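Local coordinates for ecto-NAD+ glycohydrolase (CD38 molecule) (Bos taurus, PDB 3GC6), which is a glycosylated, disulfide-rich ecto-enzyme of the ADP-ribosyl cyclase family, with a four-stranded parallel sheet flanked by helices, at residues K89-A94 with T105-L110; H95-R100 with R166-G171; A199-D204 with D211-S216. The protein carries 1 engineered substitution. All coordinates share one frame; numbering follows the deposited sequence.

Contact 1: K89-A94 with T105-L110. With NAG (2-acetamido-2-deoxy-beta-D-glucopyranose), chain C.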
loop_
_atom_site.group_PDB
_atom_site.type_symbol
_atom_site.label_atom_id
_atom_site.label_comp_id
_atom_site.label_asym_id
_atom_site.label_seq_id
_atom_site.Cartn_x
_atom_site.Cartn_y
_atom_site.Cartn_z
ATOM N N LYS A 89 27.395 -7.121 14.016
ATOM C CA LYS A 89 28.577 -6.240 14.120
ATOM C C LYS A 89 29.053 -5.680 12.773
ATOM O O LYS A 89 30.154 -5.147 12.681
ATOM C CB LYS A 89 29.750 -6.908 14.855
ATOM C CG LYS A 89 29.361 -7.784 16.068
ATOM C CD LYS A 89 28.604 -6.985 17.110
ATOM C CE LYS A 89 28.196 -7.844 18.339
ATOM N NZ LYS A 89 29.339 -8.437 19.090
ATOM N N THR A 90 28.200 -5.761 11.750
ATOM C CA THR A 90 28.539 -5.331 10.385
ATOM C C THR A 90 27.394 -4.490 9.797
ATOM O O THR A 90 27.090 -4.582 8.602
ATOM C CB THR A 90 28.706 -6.562 9.475
ATOM O OG1 THR A 90 27.521 -7.363 9.617
ATOM C CG2 THR A 90 29.932 -7.376 9.902
ATOM N N LYS A 91 26.789 -3.646 10.623
ATOM C CA LYS A 91 25.569 -2.960 10.197
ATOM C C LYS A 91 25.709 -2.287 8.840
ATOM O O LYS A 91 24.889 -2.490 7.953
ATOM C CB LYS A 91 25.156 -1.900 11.221
ATOM C CG LYS A 91 23.821 -1.269 10.864
ATOM C CD LYS A 91 23.275 -0.401 11.989
ATOM C CE LYS A 91 21.893 0.158 11.627
ATOM N NZ LYS A 91 20.811 -0.878 11.559
ATOM N N GLU A 92 26.718 -1.447 8.692
ATOM C CA GLU A 92 26.839 -0.673 7.447
ATOM C C GLU A 92 27.080 -1.587 6.220
ATOM O O GLU A 92 26.430 -1.470 5.175
ATOM C CB GLU A 92 27.949 0.388 7.588
ATOM C CG GLU A 92 27.533 1.665 8.371
ATOM C CD GLU A 92 27.476 1.488 9.898
ATOM O OE1 GLU A 92 27.972 0.446 10.379
ATOM O OE2 GLU A 92 26.931 2.371 10.615
ATOM N N LEU A 93 28.007 -2.517 6.368
ATOM C CA LEU A 93 28.343 -3.404 5.254
ATOM C C LEU A 93 27.166 -4.294 4.873
ATOM O O LEU A 93 26.887 -4.475 3.688
ATOM C CB LEU A 93 29.534 -4.272 5.627
ATOM C CG LEU A 93 29.871 -5.327 4.583
ATOM C CD1 LEU A 93 30.329 -4.744 3.239
ATOM C CD2 LEU A 93 30.913 -6.275 5.198
ATOM N N ALA A 94 26.494 -4.859 5.880
ATOM C CA ALA A 94 25.413 -5.802 5.605
ATOM C C ALA A 94 24.290 -5.122 4.840
ATOM O O ALA A 94 23.705 -5.709 3.923
ATOM C CB ALA A 94 24.874 -6.438 6.932
ATOM N N THR A 105 17.560 -7.688 4.914
ATOM C CA THR A 105 17.869 -7.849 6.340
ATOM C C THR A 105 16.588 -7.677 7.177
ATOM O O THR A 105 15.537 -7.334 6.630
ATOM C CB THR A 105 18.885 -6.798 6.860
ATOM O OG1 THR A 105 18.299 -5.495 6.800
ATOM C CG2 THR A 105 20.173 -6.813 6.003
ATOM N N LEU A 106 16.733 -7.856 8.493
ATOM C CA LEU A 106 15.601 -7.670 9.400
ATOM C C LEU A 106 15.075 -6.246 9.254
ATOM O O LEU A 106 13.874 -6.015 9.332
ATOM C CB LEU A 106 16.054 -7.932 10.835
ATOM C CG LEU A 106 14.986 -7.843 11.940
ATOM C CD1 LEU A 106 13.863 -8.817 11.649
ATOM C CD2 LEU A 106 15.609 -8.078 13.314
ATOM N N GLU A 107 15.986 -5.296 9.054
ATOM C CA GLU A 107 15.599 -3.890 8.947
ATOM C C GLU A 107 14.974 -3.543 7.607
ATOM O O GLU A 107 14.550 -2.404 7.392
ATOM C CB GLU A 107 16.810 -3.001 9.256
ATOM C CG GLU A 107 17.353 -3.154 10.651
ATOM C CD GLU A 107 18.130 -4.458 10.881
ATOM O OE1 GLU A 107 18.670 -5.030 9.915
ATOM O OE2 GLU A 107 18.249 -4.905 12.025
ATOM N N ASP A 108 14.883 -4.531 6.712
ATOM C CA ASP A 108 14.230 -4.355 5.425
ATOM C C ASP A 108 12.824 -4.980 5.396
ATOM O O ASP A 108 12.142 -4.940 4.380
ATOM C CB ASP A 108 15.101 -4.930 4.304
ATOM C CG ASP A 108 16.438 -4.220 4.178
ATOM O OD1 ASP A 108 16.418 -2.956 4.059
ATOM O OD2 ASP A 108 17.497 -4.899 4.166
ATOM N N THR A 109 12.410 -5.625 6.502
ATOM C CA THR A 109 11.022 -6.057 6.636
ATOM C C THR A 109 10.184 -4.811 6.956
ATOM O O THR A 109 10.735 -3.776 7.348
ATOM C CB THR A 109 10.863 -7.076 7.802
ATOM O OG1 THR A 109 11.221 -6.486 9.058
ATOM C CG2 THR A 109 11.745 -8.315 7.533
ATOM N N LEU A 110 8.855 -4.906 6.836
ATOM C CA LEU A 110 8.018 -3.724 7.132
ATOM C C LEU A 110 8.271 -3.217 8.556
ATOM O O LEU A 110 8.610 -2.041 8.785
ATOM C CB LEU A 110 6.548 -4.057 6.939
ATOM C CG LEU A 110 5.552 -2.888 6.969
ATOM C CD1 LEU A 110 4.257 -3.265 6.222
ATOM C CD2 LEU A 110 5.236 -2.514 8.412
HETATM C C1 NAG C . 33.827 -4.361 12.426
HETATM C C2 NAG C . 33.365 -3.458 11.272
HETATM C C3 NAG C . 33.894 -2.029 11.495
HETATM C C4 NAG C . 33.681 -1.502 12.921
HETATM C C5 NAG C . 34.124 -2.558 13.931
HETATM C C6 NAG C . 33.835 -2.162 15.390
HETATM C C7 NAG C . 33.004 -4.543 9.097
HETATM C C8 NAG C . 33.654 -5.189 7.912
HETATM N N2 NAG C . 33.838 -3.957 9.976
HETATM O O3 NAG C . 33.346 -1.146 10.537
HETATM O O4 NAG C . 34.434 -0.294 13.117
HETATM O O5 NAG C . 33.422 -3.758 13.648
HETATM O O6 NAG C . 32.479 -1.794 15.544
HETATM O O7 NAG C . 31.776 -4.556 9.221
HETATM O O HOH W 1 18.349 -2.014 13.687
#
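The Glu107 carboxylate is the flat group nearest the end of Lys91, yet the ammonium meets the chain behind it: Lys91 NZ lies 4.2 Å from Glu107 CG and 4.8 Å from Glu107 OE2, so the opposite charges are close without forming a salt bridge. A water spans the remaining separation by two weak bonds, to Lys91 NZ and to Glu107 OE2. The lysine reaches this far because its chain runs extended as far as CE and turns only at the last torsion (chi4 68°). It also has a long, weak ion pair with Asp116, while Glu107 OE1 turns to the indole nitrogen of Trp87.

At the second flat group, the Asp108 carboxylate, the backbone of Thr105 supplies the donor: Thr105 N is 2.9 Å from Asp108 OD2 and uses the anti lone pair of that oxygen. The backbone bond from Asp108 N to Thr105 O closes the 3-10 turn. The methyl of Thr105 approaches the helix, Thr105 CG2 lying 4.2 Å from Ala94 O. One residue past that turn, Thr109 OG1 lies 2.7 Å from Leu106 O, in the carbonyl plane and fairly straight on to the C=O (157°); Thr109 N bonds to the same oxygen. Thr109 OG1 in turn accepts from Gly112 N as the N-cap of helix 110-115.

The other side of residues 89-94 meets the glycan, where the methyl of Thr90 approaches the acetyl group, with Thr90 CG2 3.4 Å from NAG O7. With little area buried between them, the two segments form the opening of a long beta-alpha-beta connection: helix 91-101 leaves strand 85-88, the 3-10 turn folds back beside its first turn, and the chain then starts helix 110-115 before it regains the parallel sheet at strand 164-170.

Contact 2: H95-R100 with R166-G171. With NAG (2-acetamido-2-deoxy-beta-D-glucopyranose), chain C; SO4 (sulfate ion), chain F.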
loop_
_atom_site.group_PDB
_atom_site.type_symbol
_atom_site.label_atom_id
_atom_site.label_comp_id
_atom_site.label_asym_id
_atom_site.label_seq_id
_atom_site.Cartn_x
_atom_site.Cartn_y
_atom_site.Cartn_z
ATOM N N HIS A 95 24.008 -3.876 5.197
ATOM C CA HIS A 95 22.895 -3.180 4.542
ATOM C C HIS A 95 23.281 -2.729 3.139
ATOM O O HIS A 95 22.470 -2.817 2.216
ATOM C CB HIS A 95 22.325 -2.111 5.463
ATOM C CG HIS A 95 21.766 -2.693 6.736
ATOM N ND1 HIS A 95 20.474 -3.186 6.833
ATOM C CD2 HIS A 95 22.340 -2.922 7.946
ATOM C CE1 HIS A 95 20.268 -3.666 8.048
ATOM N NE2 HIS A 95 21.384 -3.518 8.744
ATOM N N GLU A 96 24.546 -2.349 2.963
ATOM C CA GLU A 96 25.030 -2.059 1.599
ATOM C C GLU A 96 24.926 -3.312 0.725
ATOM O O GLU A 96 24.437 -3.264 -0.409
ATOM C CB GLU A 96 26.463 -1.511 1.626
ATOM C CG GLU A 96 27.037 -1.155 0.237
ATOM C CD GLU A 96 26.262 -0.071 -0.503
ATOM O OE1 GLU A 96 25.456 0.660 0.130
ATOM O OE2 GLU A 96 26.492 0.045 -1.735
ATOM N N TYR A 97 25.379 -4.449 1.256
ATOM C CA TYR A 97 25.295 -5.703 0.512
ATOM C C TYR A 97 23.843 -6.032 0.157
ATOM O O TYR A 97 23.534 -6.370 -0.986
ATOM C CB TYR A 97 25.909 -6.802 1.379
ATOM C CG TYR A 97 25.673 -8.237 0.954
ATOM C CD1 TYR A 97 26.337 -8.781 -0.145
ATOM C CD2 TYR A 97 24.865 -9.068 1.712
ATOM C CE1 TYR A 97 26.169 -10.126 -0.498
ATOM C CE2 TYR A 97 24.693 -10.405 1.367
ATOM C CZ TYR A 97 25.318 -10.912 0.263
ATOM O OH TYR A 97 25.145 -12.241 -0.071
ATOM N N ALA A 98 22.942 -5.936 1.133
ATOM C CA ALA A 98 21.550 -6.260 0.870
ATOM C C ALA A 98 20.985 -5.347 -0.180
ATOM O O ALA A 98 20.243 -5.815 -1.041
ATOM C CB ALA A 98 20.725 -6.192 2.135
ATOM N N LYS A 99 21.350 -4.062 -0.124
ATOM C CA LYS A 99 20.861 -3.086 -1.133
ATOM C C LYS A 99 21.365 -3.447 -2.533
ATOM O O LYS A 99 20.584 -3.514 -3.503
ATOM C CB LYS A 99 21.261 -1.663 -0.725
ATOM C CG LYS A 99 20.429 -1.196 0.446
ATOM C CD LYS A 99 20.618 0.268 0.825
ATOM C CE LYS A 99 21.697 0.396 1.911
ATOM N NZ LYS A 99 21.185 1.067 3.151
ATOM N N ARG A 100 22.664 -3.709 -2.653
ATOM C CA ARG A 100 23.245 -3.977 -3.962
ATOM C C ARG A 100 22.696 -5.267 -4.552
ATOM O O ARG A 100 22.523 -5.375 -5.784
ATOM C CB ARG A 100 24.772 -4.076 -3.846
ATOM C CG ARG A 100 25.458 -2.772 -3.410
ATOM C CD ARG A 100 25.531 -1.709 -4.534
ATOM N NE ARG A 100 24.216 -1.190 -4.905
ATOM C CZ ARG A 100 23.534 -0.284 -4.204
ATOM N NH1 ARG A 100 24.026 0.223 -3.078
ATOM N NH2 ARG A 100 22.339 0.117 -4.627
ATOM N N ARG A 166 22.034 -15.998 4.239
ATOM C CA ARG A 166 23.408 -15.496 4.267
ATOM C C ARG A 166 23.589 -14.683 5.530
ATOM O O ARG A 166 22.668 -14.002 5.978
ATOM C CB ARG A 166 23.686 -14.654 3.005
ATOM C CG ARG A 166 23.591 -15.508 1.727
ATOM C CD ARG A 166 23.244 -14.746 0.459
ATOM N NE ARG A 166 23.408 -15.662 -0.679
ATOM C CZ ARG A 166 22.401 -16.325 -1.238
ATOM N NH1 ARG A 166 21.163 -16.130 -0.792
ATOM N NH2 ARG A 166 22.629 -17.161 -2.260
ATOM N N VAL A 167 24.729 -14.840 6.201
ATOM C CA VAL A 167 25.068 -13.921 7.299
ATOM C C VAL A 167 26.377 -13.201 7.021
ATOM O O VAL A 167 27.334 -13.797 6.517
ATOM C CB VAL A 167 25.125 -14.608 8.700
ATOM C CG1 VAL A 167 26.191 -15.701 8.741
ATOM C CG2 VAL A 167 25.383 -13.584 9.805
ATOM N N VAL A 168 26.396 -11.907 7.335
ATOM C CA VAL A 168 27.600 -11.074 7.182
ATOM C C VAL A 168 28.189 -10.812 8.565
ATOM O O VAL A 168 27.564 -10.178 9.415
ATOM C CB VAL A 168 27.211 -9.730 6.565
ATOM C CG1 VAL A 168 28.446 -8.877 6.295
ATOM C CG2 VAL A 168 26.467 -9.960 5.252
ATOM N N LEU A 169 29.419 -11.291 8.758
ATOM C CA LEU A 169 30.097 -11.199 10.041
ATOM C C LEU A 169 31.415 -10.415 9.914
ATOM O O LEU A 169 31.927 -10.243 8.808
ATOM C CB LEU A 169 30.366 -12.597 10.590
ATOM C CG LEU A 169 29.107 -13.416 10.852
ATOM C CD1 LEU A 169 29.478 -14.822 11.329
ATOM C CD2 LEU A 169 28.224 -12.758 11.927
ATOM N N ASN A 170 31.925 -9.963 11.053
ATOM C CA ASN A 170 33.043 -9.012 11.072
ATOM C C ASN A 170 34.377 -9.698 11.323
ATOM O O ASN A 170 34.656 -10.079 12.453
ATOM C CB ASN A 170 32.773 -7.983 12.164
ATOM C CG ASN A 170 33.642 -6.746 12.029
ATOM O OD1 ASN A 170 34.824 -6.838 11.675
ATOM N ND2 ASN A 170 33.028 -5.582 12.286
ATOM N N GLY A 171 35.144 -9.884 10.250
ATOM C CA GLY A 171 36.459 -10.512 10.299
ATOM C C GLY A 171 37.506 -9.621 10.942
ATOM O O GLY A 171 38.639 -10.073 11.125
HETATM C C1 NAG C . 33.827 -4.361 12.426
HETATM C C2 NAG C . 33.365 -3.458 11.272
HETATM C C3 NAG C . 33.894 -2.029 11.495
HETATM C C4 NAG C . 33.681 -1.502 12.921
HETATM C C5 NAG C . 34.124 -2.558 13.931
HETATM C C6 NAG C . 33.835 -2.162 15.390
HETATM C C7 NAG C . 33.004 -4.543 9.097
HETATM C C8 NAG C . 33.654 -5.189 7.912
HETATM N N2 NAG C . 33.838 -3.957 9.976
HETATM O O3 NAG C . 33.346 -1.146 10.537
HETATM O O4 NAG C . 34.434 -0.294 13.117
HETATM O O5 NAG C . 33.422 -3.758 13.648
HETATM O O6 NAG C . 32.479 -1.794 15.544
HETATM O O7 NAG C . 31.776 -4.556 9.221
HETATM S S SO4 F . 21.883 -0.299 -8.403
HETATM O O1 SO4 F . 21.889 -1.352 -7.383
HETATM O O2 SO4 F . 21.768 -0.877 -9.734
HETATM O O3 SO4 F . 20.748 0.586 -8.151
HETATM O O4 SO4 F . 23.140 0.446 -8.297
#
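Tyr97 contributes the most buried surface, its ring reaching from the helix to the strand where Arg166 and Val168 receive it. The phenol end meets the aliphatic part of the arginine: Tyr97 OH lies 3.2 Å from Arg166 CD, which sits at the ring edge near its plane. The two side chains cross at about a right angle, with the ring and guanidinium planes turned 49° apart. Extended from CG to NE, Arg166 carries its guanidinium beyond the tyrosine, and NE makes a long, weak ion pair with Glu198.

Lower on the ring the contact is purely apolar, Tyr97 CD2 standing 4.0 Å from Val168 CG2. The tyrosine attains both partners because its CG is anti to the backbone N (chi1 167°), which swings the ring over the strand; Phe243 meets the ring as well. The arrangement is that of an alpha/beta fold, helix 91-101 lying against the parallel sheet. Strand alternation sends Arg166 and Val168 toward the helix and Val167 away from it, to Phe86, Leu197 and Ala199 of the flanking strands.

On the helix, Glu96 and Arg100 are paired one turn apart by a salt bridge, with Arg100 NH1 2.8 Å from Glu96 OE2; the acid lies in the guanidinium plane, but its oxygen is met from above the carboxylate plane. Another edge of the guanidinium holds a sulfate ion, probably from the crystallisation liquor, through Arg100 NH2 at 3.2 Å from SO4 O1. At the far end of the strand, Asn170 ND2 is covalently joined to NAG C1, an N-linked glycan.

Contact 3: A199-D204 with D211-S216. With NAG (2-acetamido-2-deoxy-beta-D-glucopyranose), chain C.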
loop_
_atom_site.group_PDB
_atom_site.type_symbol
_atom_site.label_atom_id
_atom_site.label_comp_id
_atom_site.label_asym_id
_atom_site.label_seq_id
_atom_site.Cartn_x
_atom_site.Cartn_y
_atom_site.Cartn_z
ATOM N N ALA A 199 28.022 -18.092 5.716
ATOM C CA ALA A 199 28.594 -16.977 6.479
ATOM C C ALA A 199 29.786 -16.414 5.728
ATOM O O ALA A 199 30.593 -17.160 5.172
ATOM C CB ALA A 199 29.037 -17.437 7.831
ATOM N N TRP A 200 29.865 -15.097 5.733
ATOM C CA TRP A 200 30.941 -14.375 5.101
ATOM C C TRP A 200 31.620 -13.533 6.180
ATOM O O TRP A 200 30.973 -12.661 6.776
ATOM C CB TRP A 200 30.330 -13.465 4.027
ATOM C CG TRP A 200 29.649 -14.253 2.930
ATOM C CD1 TRP A 200 28.339 -14.662 2.889
ATOM C CD2 TRP A 200 30.260 -14.717 1.725
ATOM N NE1 TRP A 200 28.104 -15.369 1.715
ATOM C CE2 TRP A 200 29.272 -15.423 0.996
ATOM C CE3 TRP A 200 31.555 -14.626 1.205
ATOM C CZ2 TRP A 200 29.539 -16.017 -0.246
ATOM C CZ3 TRP A 200 31.821 -15.207 -0.047
ATOM C CH2 TRP A 200 30.811 -15.898 -0.749
ATOM N N LEU A 201 32.907 -13.785 6.466
ATOM C CA LEU A 201 33.622 -12.986 7.460
ATOM C C LEU A 201 34.466 -11.955 6.714
ATOM O O LEU A 201 35.433 -12.331 6.047
ATOM C CB LEU A 201 34.550 -13.864 8.323
ATOM C CG LEU A 201 33.863 -14.599 9.489
ATOM C CD1 LEU A 201 32.824 -15.587 8.994
ATOM C CD2 LEU A 201 34.921 -15.311 10.328
ATOM N N VAL A 202 34.099 -10.693 6.864
ATOM C CA VAL A 202 34.629 -9.621 6.025
ATOM C C VAL A 202 35.456 -8.685 6.906
ATOM O O VAL A 202 35.029 -8.294 7.990
ATOM C CB VAL A 202 33.456 -8.862 5.323
ATOM C CG1 VAL A 202 34.034 -7.803 4.380
ATOM C CG2 VAL A 202 32.606 -9.851 4.516
ATOM N N HIS A 203 36.665 -8.341 6.444
ATOM C CA HIS A 203 37.548 -7.506 7.235
ATOM C C HIS A 203 37.686 -6.149 6.571
ATOM O O HIS A 203 37.376 -5.974 5.387
ATOM C CB HIS A 203 38.948 -8.149 7.415
ATOM C CG HIS A 203 39.719 -8.307 6.143
ATOM N ND1 HIS A 203 40.390 -7.259 5.536
ATOM C CD2 HIS A 203 39.918 -9.388 5.355
ATOM C CE1 HIS A 203 40.964 -7.694 4.428
ATOM N NE2 HIS A 203 40.692 -8.981 4.295
ATOM N N ASP A 204 38.157 -5.197 7.357
ATOM C CA ASP A 204 38.307 -3.843 6.855
ATOM C C ASP A 204 39.507 -3.675 5.950
ATOM O O ASP A 204 40.510 -4.352 6.123
ATOM C CB ASP A 204 38.270 -2.887 8.023
ATOM C CG ASP A 204 36.871 -2.783 8.591
ATOM O OD1 ASP A 204 35.997 -2.258 7.874
ATOM O OD2 ASP A 204 36.636 -3.251 9.719
ATOM N N ASP A 211 39.647 -12.504 12.890
ATOM C CA ASP A 211 38.984 -13.813 13.049
ATOM C C ASP A 211 38.793 -14.490 11.701
ATOM O O ASP A 211 38.868 -13.852 10.662
ATOM C CB ASP A 211 37.649 -13.661 13.785
ATOM C CG ASP A 211 37.213 -14.941 14.505
ATOM O OD1 ASP A 211 38.073 -15.829 14.741
ATOM O OD2 ASP A 211 36.016 -15.047 14.852
ATOM N N SER A 212 38.540 -15.794 11.714
ATOM C CA SER A 212 38.380 -16.538 10.485
ATOM C C SER A 212 37.416 -17.700 10.696
ATOM O O SER A 212 36.974 -17.926 11.817
ATOM C CB SER A 212 39.727 -17.095 10.027
ATOM O OG SER A 212 40.075 -18.230 10.792
ATOM N N CYS A 213 37.132 -18.420 9.624
ATOM C CA CYS A 213 36.188 -19.540 9.703
ATOM C C CYS A 213 36.725 -20.641 10.594
ATOM O O CYS A 213 35.957 -21.502 11.059
ATOM C CB CYS A 213 35.839 -20.116 8.332
ATOM S SG CYS A 213 34.880 -18.969 7.308
ATOM N N SER A 214 38.037 -20.617 10.838
ATOM C CA SER A 214 38.641 -21.698 11.626
ATOM C C SER A 214 38.769 -21.340 13.094
ATOM O O SER A 214 39.316 -22.120 13.885
ATOM C CB SER A 214 40.002 -22.090 11.054
ATOM O OG SER A 214 39.842 -22.719 9.794
ATOM N N GLY A 215 38.264 -20.171 13.472
ATOM C CA GLY A 215 38.409 -19.743 14.853
ATOM C C GLY A 215 37.390 -20.364 15.789
ATOM O O GLY A 215 36.405 -20.960 15.349
ATOM N N SER A 216 37.611 -20.159 17.078
ATOM C CA SER A 216 36.758 -20.747 18.102
ATOM C C SER A 216 35.319 -20.254 18.032
ATOM O O SER A 216 34.405 -21.035 18.281
ATOM C CB SER A 216 37.296 -20.438 19.499
ATOM O OG SER A 216 38.486 -21.161 19.722
HETATM C C1 NAG C . 33.827 -4.361 12.426
HETATM C C2 NAG C . 33.365 -3.458 11.272
HETATM C C3 NAG C . 33.894 -2.029 11.495
HETATM C C4 NAG C . 33.681 -1.502 12.921
HETATM C C5 NAG C . 34.124 -2.558 13.931
HETATM C C6 NAG C . 33.835 -2.162 15.390
HETATM C C7 NAG C . 33.004 -4.543 9.097
HETATM C C8 NAG C . 33.654 -5.189 7.912
HETATM N N2 NAG C . 33.838 -3.957 9.976
HETATM O O3 NAG C . 33.346 -1.146 10.537
HETATM O O4 NAG C . 34.434 -0.294 13.117
HETATM O O5 NAG C . 33.422 -3.758 13.648
HETATM O O6 NAG C . 32.479 -1.794 15.544
HETATM O O7 NAG C . 31.776 -4.556 9.221
#
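Asp211 OD2 is gripped by two donors beyond the contact, the backbone N of Ala176 and the hydroxyl of Ser217, which hold Asp211 in the loop before helix 216-227, whose backbone is met by Leu201. The leucine does nearly all the touching. Its CD2 methyl rests on the peptide between Ser212 and Cys213, with Leu201 CD2 3.5 Å from Ser212 C, while the other methyl turns to sulfur, Leu201 CD1 being 4.3 Å from Cys213 SG. A first torsion of -82° leaves CG beside the backbone N, and chi2 of 63° places the two methyls against the loop. That sulfur forms a disulfide with Cys234, tying the loop to strand 231-239.

The loop is shaped by its own bonds. Ser212 to Gly215 make a type I beta turn, and Ser212 OG, 3.1 Å from Ser214 N, adds an ST turn.

In the loop that follows the strand, Asp204 addresses the glycan: NAG N2 donates to Asp204 OD2 at 2.9 Å, and OD1 forms a salt bridge with Arg240. The contact belongs to the beta-alpha-beta unit 196-239, in which the loop packs back on its parent strand before helix 216-227 starts, with Gly215 at the N-cap position.

Overall arrangement
Contacts 1 and 2 lie about 8 Å apart between centres and share helix 91-101, the first using its start and the second its later turns; along the chain their segments alternate. Contact 3 follows both in sequence, its centre about 13 Å from that of contact 2 and about 18 Å from that of contact 1. Strands 164-170 and 196-203 are neighbours in the parallel sheet, so contacts 2 and 3 are joined directly by the backbone hydrogen bond from Leu169 N to Trp200 O and probably by another from Gly171 N to Val202 O. All three meet the same glycan, whose first sugar therefore lies at the junction of helix start, strand end and following loop.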